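Local coordinates for protein potential RNA-dependent RNA polymerase (PDB 5I62) that copies RNA templates by joining ribonucleoside triphosphates, probably in both transcription and genome replication of a double-stranded RNA picobirnavirus, at residues 269-274 against 315-320; 144-149 against 171-176. All coordinates share one frame; numbering follows the deposited sequence.

Contact 1 of 2, residues 269-274 against 315-320; sequences FNPTCQ and YGIHGM
The F269 ring, approached obliquely by CE of M320 from across the contact, carries C273 CB over the centre of one face, 3.7 Å above its plane. Two more flat groups bond within their own segments. The Q274 amide points NE2 at F269 O, a bond of 2.9 Å lying in both the amide and the carbonyl plane and nearly straight at 172°. The H318 imidazole, turned back on its own loop, gives ND1 to G319 O, almost within the ring plane.

Between the segments no direct hydrogen bond forms. Instead a water accepts from Q274 NE2 at 2.7 Å and donates to H318 O at 2.7 Å, so the amide nitrogen serves a carbonyl on each segment, one directly and one through solvent. Apolar packing does the rest. The backbone of F269 aims CB at M320, 4.1 Å from M320 CB, and chi1 of -155° sets CG anti to the backbone N and directs the ring; F269 O lies 3.7 Å from G319 CA. Toward the more exposed side, P271 CG meets I317 CD1 at 4.3 Å.

N270 caps the helix that begins at P271, its OD1 accepting from C273 N and, weakly, T272 N. Both segments lie in the catalytic RdRp region, consistent with the palm, where 269-274 would follow motif A and 315-320 precede motif B. A backbone hydrogen bond links M320 to D266. Helix 327-345 packs against the pair, E331 touching both F269 and M320, V334 meeting F269 and D330 meeting M320.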
ATOM      1  N   PHE A 269       1.561  -0.302  15.085  1.00 19.16           N
ATOM      2  CA  PHE A 269       1.553   1.164  15.101  1.00 17.17           C
ATOM      3  C   PHE A 269       0.779   1.605  16.342  1.00 19.36           C
ATOM      4  O   PHE A 269      -0.409   1.926  16.303  1.00 19.03           O
ATOM      5  CB  PHE A 269       0.964   1.715  13.804  1.00 17.87           C
ATOM      6  CG  PHE A 269       1.428   3.100  13.467  1.00 16.99           C
ATOM      7  CD1 PHE A 269       2.674   3.313  12.883  1.00 17.87           C
ATOM      8  CD2 PHE A 269       0.628   4.187  13.741  1.00 17.28           C
ATOM      9  CE1 PHE A 269       3.105   4.598  12.578  1.00 16.92           C
ATOM     10  CE2 PHE A 269       1.059   5.484  13.451  1.00 18.56           C
ATOM     11  CZ  PHE A 269       2.285   5.688  12.858  1.00 16.30           C
ATOM     12  N   ASN A 270       1.500   1.654  17.460  1.00 17.08           N
ATOM     13  CA  ASN A 270       0.947   1.677  18.809  1.00 16.00           C
ATOM     14  C   ASN A 270       0.700   3.121  19.257  1.00 15.11           C
ATOM     15  O   ASN A 270       0.979   4.067  18.531  1.00 15.06           O
ATOM     16  CB  ASN A 270       1.907   0.922  19.723  1.00 15.10           C
ATOM     17  CG  ASN A 270       3.310   1.522  19.691  1.00 14.41           C
ATOM     18  OD1 ASN A 270       3.480   2.739  19.751  1.00 16.61           O
ATOM     19  ND2 ASN A 270       4.312   0.662  19.584  1.00 13.21           N
ATOM     20  N   PRO A 271       0.172   3.329  20.473  1.00 15.02           N
ATOM     21  CA  PRO A 271      -0.149   4.698  20.903  1.00 15.48           C
ATOM     22  C   PRO A 271       1.060   5.611  21.000  1.00 16.13           C
ATOM     23  O   PRO A 271       0.895   6.827  20.922  1.00 14.39           O
ATOM     24  CB  PRO A 271      -0.804   4.496  22.276  1.00 17.09           C
ATOM     25  CG  PRO A 271      -1.458   3.129  22.167  1.00 18.49           C
ATOM     26  CD  PRO A 271      -0.445   2.325  21.377  1.00 16.15           C
ATOM     27  N   THR A 272       2.264   5.065  21.169  1.00 15.68           N
ATOM     28  CA  THR A 272       3.443   5.919  21.138  1.00 16.76           C
ATOM     29  C   THR A 272       3.663   6.461  19.732  1.00 16.48           C
ATOM     30  O   THR A 272       3.833   7.672  19.544  1.00 17.60           O
ATOM     31  CB  THR A 272       4.658   5.133  21.641  1.00 17.59           C
ATOM     32  OG1 THR A 272       4.404   4.685  22.977  1.00 19.39           O
ATOM     33  CG2 THR A 272       5.897   6.010  21.647  1.00 18.87           C
ATOM     34  N   CYS A 273       3.614   5.580  18.728  1.00 12.24           N
ATOM     35  CA  CYS A 273       3.699   6.016  17.338  1.00 16.03           C
ATOM     36  C   CYS A 273       2.573   6.981  16.988  1.00 15.79           C
ATOM     37  O   CYS A 273       2.794   7.984  16.303  1.00 14.62           O
ATOM     38  CB  CYS A 273       3.656   4.821  16.390  1.00 16.34           C
ATOM     39  SG  CYS A 273       5.048   3.715  16.550  1.00 21.74           S
ATOM     40  N   GLN A 274       1.351   6.675  17.437  1.00 15.94           N
ATOM     41  CA  GLN A 274       0.205   7.522  17.128  1.00 16.60           C
ATOM     42  C   GLN A 274       0.411   8.940  17.657  1.00 16.57           C
ATOM     43  O   GLN A 274       0.062   9.924  16.993  1.00 16.43           O
ATOM     44  CB  GLN A 274      -1.067   6.904  17.714  1.00 16.02           C
ATOM     45  CG  GLN A 274      -1.472   5.555  17.116  1.00 15.70           C
ATOM     46  CD  GLN A 274      -2.390   4.744  18.061  1.00 16.98           C
ATOM     47  OE1 GLN A 274      -3.186   5.318  18.809  1.00 16.74           O
ATOM     48  NE2 GLN A 274      -2.258   3.408  18.030  1.00 14.68           N
ATOM     49  N   TYR A 315     -14.283  -4.715  19.760  1.00 15.98           N
ATOM     50  CA  TYR A 315     -14.039  -3.354  20.241  1.00 16.62           C
ATOM     51  C   TYR A 315     -12.649  -3.242  20.867  1.00 15.51           C
ATOM     52  O   TYR A 315     -11.988  -4.246  21.131  1.00 18.18           O
ATOM     53  CB  TYR A 315     -15.100  -2.924  21.266  1.00 19.92           C
ATOM     54  CG  TYR A 315     -16.525  -3.024  20.745  1.00 19.09           C
ATOM     55  CD1 TYR A 315     -17.210  -4.236  20.755  1.00 18.97           C
ATOM     56  CD2 TYR A 315     -17.169  -1.908  20.224  1.00 19.51           C
ATOM     57  CE1 TYR A 315     -18.531  -4.325  20.264  1.00 22.98           C
ATOM     58  CE2 TYR A 315     -18.470  -1.990  19.723  1.00 21.45           C
ATOM     59  CZ  TYR A 315     -19.146  -3.193  19.753  1.00 19.96           C
ATOM     60  OH  TYR A 315     -20.436  -3.253  19.242  1.00 19.89           O
ATOM     61  N   GLY A 316     -12.217  -2.006  21.106  1.00 16.55           N
ATOM     62  CA  GLY A 316     -10.964  -1.729  21.780  1.00 17.55           C
ATOM     63  C   GLY A 316      -9.944  -1.061  20.858  1.00 16.83           C
ATOM     64  O   GLY A 316     -10.076  -1.049  19.632  1.00 16.87           O
ATOM     65  N   ILE A 317      -8.899  -0.487  21.470  1.00 16.71           N
ATOM     66  CA  ILE A 317      -7.873   0.163  20.656  1.00 15.46           C
ATOM     67  C   ILE A 317      -7.033  -0.891  19.937  1.00 16.91           C
ATOM     68  O   ILE A 317      -6.946  -2.052  20.357  1.00 16.45           O
ATOM     69  CB  ILE A 317      -6.989   1.112  21.489  1.00 15.87           C
ATOM     70  CG1 ILE A 317      -6.219   0.348  22.572  1.00 20.66           C
ATOM     71  CG2 ILE A 317      -7.825   2.243  22.078  1.00 19.29           C
ATOM     72  CD1 ILE A 317      -5.095   1.189  23.218  1.00 22.06           C
ATOM     73  N   HIS A 318      -6.425  -0.489  18.828  1.00 13.30           N
ATOM     74  CA  HIS A 318      -5.680  -1.424  17.996  1.00 15.82           C
ATOM     75  C   HIS A 318      -4.660  -0.633  17.181  1.00 14.49           C
ATOM     76  O   HIS A 318      -4.554   0.591  17.304  1.00 18.31           O
ATOM     77  CB  HIS A 318      -6.637  -2.240  17.108  1.00 14.60           C
ATOM     78  CG  HIS A 318      -7.627  -1.394  16.355  1.00 14.53           C
ATOM     79  ND1 HIS A 318      -7.274  -0.597  15.287  1.00 16.33           N
ATOM     80  CD2 HIS A 318      -8.961  -1.226  16.518  1.00 14.98           C
ATOM     81  CE1 HIS A 318      -8.345   0.021  14.821  1.00 16.65           C
ATOM     82  NE2 HIS A 318      -9.385  -0.342  15.551  1.00 15.13           N
ATOM     83  N   GLY A 319      -3.892  -1.345  16.362  1.00 17.36           N
ATOM     84  CA  GLY A 319      -2.936  -0.699  15.493  1.00 17.52           C
ATOM     85  C   GLY A 319      -3.641   0.026  14.355  1.00 19.48           C
ATOM     86  O   GLY A 319      -4.861   0.187  14.330  1.00 20.60           O
ATOM     87  N   MET A 320      -2.839   0.464  13.385  1.00 20.31           N
ATOM     88  CA  MET A 320      -3.382   1.170  12.235  1.00 17.45           C
ATOM     89  C   MET A 320      -4.429   0.326  11.530  1.00 18.12           C
ATOM     90  O   MET A 320      -4.135  -0.768  11.046  1.00 17.75           O
ATOM     91  CB  MET A 320      -2.275   1.536  11.259  1.00 15.88           C
ATOM     92  CG  MET A 320      -2.805   2.062   9.949  1.00 17.15           C
ATOM     93  SD  MET A 320      -3.636   3.650  10.167  1.00 21.32           S
ATOM     94  CE  MET A 320      -2.181   4.719  10.343  1.00 18.05           C
TER
HETATM   95  O   HOH W   1      -4.005   1.990  19.570  1.00 21.09           O

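Contact 2 of 2, residues 144-149 against 171-176; sequences SPYFSK and MRQNGR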
ATOM      1  N   SER A 144     -19.737   0.867   6.420  1.00 17.66           N
ATOM      2  CA  SER A 144     -20.773   1.131   7.402  1.00 17.60           C
ATOM      3  C   SER A 144     -21.393   2.525   7.180  1.00 15.40           C
ATOM      4  O   SER A 144     -20.655   3.478   6.932  1.00 15.83           O
ATOM      5  CB  SER A 144     -20.114   0.997   8.786  1.00 18.24           C
ATOM      6  OG  SER A 144     -20.883   1.523   9.819  1.00 24.43           O
ATOM      7  N   PRO A 145     -22.740   2.657   7.241  1.00 19.28           N
ATOM      8  CA  PRO A 145     -23.779   1.639   7.422  1.00 16.99           C
ATOM      9  C   PRO A 145     -24.412   1.065   6.143  1.00 16.84           C
ATOM     10  O   PRO A 145     -25.048   0.009   6.203  1.00 18.76           O
ATOM     11  CB  PRO A 145     -24.857   2.396   8.199  1.00 18.28           C
ATOM     12  CG  PRO A 145     -24.832   3.737   7.552  1.00 17.21           C
ATOM     13  CD  PRO A 145     -23.320   4.013   7.293  1.00 17.35           C
ATOM     14  N   TYR A 146     -24.277   1.745   5.012  1.00 16.09           N
ATOM     15  CA  TYR A 146     -25.026   1.341   3.827  1.00 18.94           C
ATOM     16  C   TYR A 146     -24.363   0.228   3.032  1.00 21.30           C
ATOM     17  O   TYR A 146     -25.068  -0.500   2.334  1.00 20.00           O
ATOM     18  CB  TYR A 146     -25.263   2.529   2.896  1.00 21.07           C
ATOM     19  CG  TYR A 146     -26.132   3.592   3.533  1.00 20.54           C
ATOM     20  CD1 TYR A 146     -27.480   3.342   3.812  1.00 20.81           C
ATOM     21  CD2 TYR A 146     -25.608   4.834   3.857  1.00 18.57           C
ATOM     22  CE1 TYR A 146     -28.283   4.317   4.407  1.00 21.02           C
ATOM     23  CE2 TYR A 146     -26.390   5.807   4.458  1.00 19.22           C
ATOM     24  CZ  TYR A 146     -27.731   5.540   4.726  1.00 21.16           C
ATOM     25  OH  TYR A 146     -28.500   6.510   5.312  1.00 18.35           O
ATOM     26  N   PHE A 147     -23.043   0.078   3.108  1.00 18.32           N
ATOM     27  CA  PHE A 147     -22.340  -0.973   2.363  1.00 21.93           C
ATOM     28  C   PHE A 147     -22.749  -0.989   0.884  1.00 21.26           C
ATOM     29  O   PHE A 147     -23.073  -2.031   0.308  1.00 23.50           O
ATOM     30  CB  PHE A 147     -22.568  -2.340   3.006  1.00 18.86           C
ATOM     31  CG  PHE A 147     -21.444  -3.317   2.761  1.00 25.22           C
ATOM     32  CD1 PHE A 147     -20.254  -3.229   3.478  1.00 23.65           C
ATOM     33  CD2 PHE A 147     -21.578  -4.322   1.813  1.00 25.10           C
ATOM     34  CE1 PHE A 147     -19.213  -4.136   3.244  1.00 24.52           C
ATOM     35  CE2 PHE A 147     -20.554  -5.221   1.579  1.00 24.24           C
ATOM     36  CZ  PHE A 147     -19.376  -5.131   2.298  1.00 26.12           C
ATOM     37  N   SER A 148     -22.745   0.190   0.276  1.00 19.80           N
ATOM     38  CA  SER A 148     -23.043   0.366  -1.137  1.00 25.66           C
ATOM     39  C   SER A 148     -21.872   1.070  -1.797  1.00 23.81           C
ATOM     40  O   SER A 148     -20.831   1.314  -1.176  1.00 24.94           O
ATOM     41  CB  SER A 148     -24.328   1.176  -1.355  1.00 25.35           C
ATOM     42  OG  SER A 148     -25.332   0.764  -0.455  1.00 32.23           O
ATOM     43  N   LYS A 149     -22.045   1.408  -3.070  1.00 26.24           N
ATOM     44  CA  LYS A 149     -21.101   2.306  -3.717  1.00 28.35           C
ATOM     45  C   LYS A 149     -21.270   3.706  -3.145  1.00 26.82           C
ATOM     46  O   LYS A 149     -22.398   4.182  -2.974  1.00 25.20           O
ATOM     47  CB  LYS A 149     -21.308   2.308  -5.228  1.00 35.39           C
ATOM     48  CG  LYS A 149     -20.601   1.147  -5.945  1.00 41.18           C
ATOM     49  CD  LYS A 149     -21.291   0.743  -7.232  1.00 47.15           C
ATOM     50  CE  LYS A 149     -21.958   1.925  -7.899  1.00 54.52           C
ATOM     51  NZ  LYS A 149     -21.061   3.105  -8.154  1.00 53.88           N
ATOM     52  N   MET A 171     -21.456   8.105  14.553  1.00 16.58           N
ATOM     53  CA  MET A 171     -21.500   8.730  13.228  1.00 16.70           C
ATOM     54  C   MET A 171     -22.854   9.402  13.048  1.00 17.03           C
ATOM     55  O   MET A 171     -23.870   8.720  12.865  1.00 16.99           O
ATOM     56  CB  MET A 171     -21.249   7.709  12.126  1.00 13.28           C
ATOM     57  CG  MET A 171     -19.996   6.868  12.354  1.00 14.90           C
ATOM     58  SD  MET A 171     -19.452   6.018  10.874  1.00 17.88           S
ATOM     59  CE  MET A 171     -20.958   5.130  10.387  1.00 17.03           C
ATOM     60  N   ARG A 172     -22.873  10.731  13.101  1.00 15.49           N
ATOM     61  CA  ARG A 172     -24.064  11.499  12.744  1.00 19.51           C
ATOM     62  C   ARG A 172     -23.996  11.818  11.257  1.00 21.21           C
ATOM     63  O   ARG A 172     -23.062  12.485  10.810  1.00 19.92           O
ATOM     64  CB  ARG A 172     -24.171  12.791  13.556  1.00 19.86           C
ATOM     65  CG  ARG A 172     -24.645  12.625  14.979  1.00 24.87           C
ATOM     66  CD  ARG A 172     -26.162  12.390  15.072  1.00 32.81           C
ATOM     67  NE  ARG A 172     -26.978  13.445  14.466  1.00 31.14           N
ATOM     68  CZ  ARG A 172     -28.309  13.397  14.370  1.00 29.71           C
ATOM     69  NH1 ARG A 172     -28.977  12.345  14.844  1.00 29.24           N
ATOM     70  NH2 ARG A 172     -28.973  14.399  13.804  1.00 32.18           N
ATOM     71  N   GLN A 173     -24.972  11.345  10.490  1.00 15.97           N
ATOM     72  CA  GLN A 173     -24.958  11.486   9.037  1.00 18.84           C
ATOM     73  C   GLN A 173     -26.295  12.057   8.603  1.00 19.87           C
ATOM     74  O   GLN A 173     -27.308  11.359   8.685  1.00 16.15           O
ATOM     75  CB  GLN A 173     -24.712  10.146   8.341  1.00 18.77           C
ATOM     76  CG  GLN A 173     -23.445   9.446   8.774  1.00 18.26           C
ATOM     77  CD  GLN A 173     -23.240   8.111   8.081  1.00 22.06           C
ATOM     78  OE1 GLN A 173     -22.239   7.444   8.325  1.00 16.53           O
ATOM     79  NE2 GLN A 173     -24.191   7.719   7.194  1.00 16.21           N
ATOM     80  N   ASN A 174     -26.291  13.319   8.160  1.00 22.28           N
ATOM     81  CA  ASN A 174     -27.480  14.005   7.651  1.00 23.57           C
ATOM     82  C   ASN A 174     -28.755  13.600   8.389  1.00 20.19           C
ATOM     83  O   ASN A 174     -29.668  13.038   7.783  1.00 20.89           O
ATOM     84  CB  ASN A 174     -27.641  13.742   6.148  1.00 19.89           C
ATOM     85  CG  ASN A 174     -28.647  14.672   5.500  1.00 27.82           C
ATOM     86  OD1 ASN A 174     -29.013  15.689   6.080  1.00 25.81           O
ATOM     87  ND2 ASN A 174     -29.097  14.328   4.293  1.00 26.36           N
ATOM     88  N   GLY A 175     -28.813  13.832   9.706  1.00 22.89           N
ATOM     89  CA  GLY A 175     -30.029  13.572  10.467  1.00 19.59           C
ATOM     90  C   GLY A 175     -30.142  12.197  11.095  1.00 19.82           C
ATOM     91  O   GLY A 175     -31.040  11.988  11.912  1.00 18.86           O
ATOM     92  N   ARG A 176     -29.273  11.255  10.742  1.00 17.56           N
ATOM     93  CA  ARG A 176     -29.248   9.925  11.328  1.00 18.56           C
ATOM     94  C   ARG A 176     -28.080   9.812  12.308  1.00 18.32           C
ATOM     95  O   ARG A 176     -27.043  10.438  12.118  1.00 18.05           O
ATOM     96  CB  ARG A 176     -29.084   8.849  10.253  1.00 17.21           C
ATOM     97  CG  ARG A 176     -30.240   8.709   9.283  1.00 16.63           C
ATOM     98  CD  ARG A 176     -30.114   9.679   8.111  1.00 18.42           C
ATOM     99  NE  ARG A 176     -30.729   9.143   6.893  1.00 21.86           N
ATOM    100  CZ  ARG A 176     -30.774   9.796   5.738  1.00 23.37           C
ATOM    101  NH1 ARG A 176     -30.247  11.013   5.651  1.00 19.37           N
ATOM    102  NH2 ARG A 176     -31.341   9.236   4.672  1.00 22.47           N
TER
HETATM  103  O   HOH W   2     -20.643   6.153   6.669  1.00 13.69           O
HETATM  104  O   HOH W   3     -27.221   8.092   6.917  1.00 17.53           O
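The loop 144-149, with a cis peptide before P145, lies against the M171 and Q173 side of a beta hairpin, and P145 and M171, whose CA atoms lie 9.4 Å apart, mark the closest backbone approach. The hairpin joins strand 168-173 to strand 176-189 through a type I' turn from Q173 to R176. Its two reciprocal bonds, Q173 N to R176 O and R176 N to Q173 O, are each 2.8 Å long, and N174 and G175 supply the positive phi angles that such a tight two-residue connection needs. Backbones this far apart leave the joining to side chains and water.

Q173 does most of it. Extended beyond CG (chi2 179°), it reaches P145 from the opposite direction, with OE1 3.7 Å from P145 CD. The amide also slides past the Y146 ring, the two planes 45° apart, with NE2 lying obliquely beside CE2. Each end of the amide has a water: one donates to both Q173 OE1 and S144 O, the other accepts from Q173 NE2 and is hydrogen-bonded to Y146 OH at 2.6 Å. The amide is thereby tied to the loop at both polar atoms although no direct bond crosses.

M171 brings its methyl CE to P145 CD at 4.0 Å and beside the S144 hydroxyl, whose hydrogen bond goes to Y11 O. Within the loop, P145 CG rests on one face of the Y146 ring, offset toward the rim, and K156 makes a cation-pi contact with that ring. At the turn, R176 NH1 donates to N174 O. Y146 OH lies over one face of the R176 guanidinium, a contact without a hydrogen bond, 3.8 Å from R176 NE.

Neither contact has a direct hydrogen bond between its segments; in both, water does the bridging. Contact 2, though farther from the centre of the chain, is the more thoroughly buried, its loop closing against a hairpin, whereas contact 1 mixes buried residues with the exposed I317. Contact 1 joins a helix start to a loop, mainly by apolar packing with one bridging water; contact 2 relies on an amide and two waters, with a tyrosine hydroxyl over a guanidinium face. The two do not touch, their nearest atoms being about 11 Å apart, yet Y11 hydrogen-bonds both Y315 and S144, and strands 168-173 and 312-314 belong to one mixed sheet.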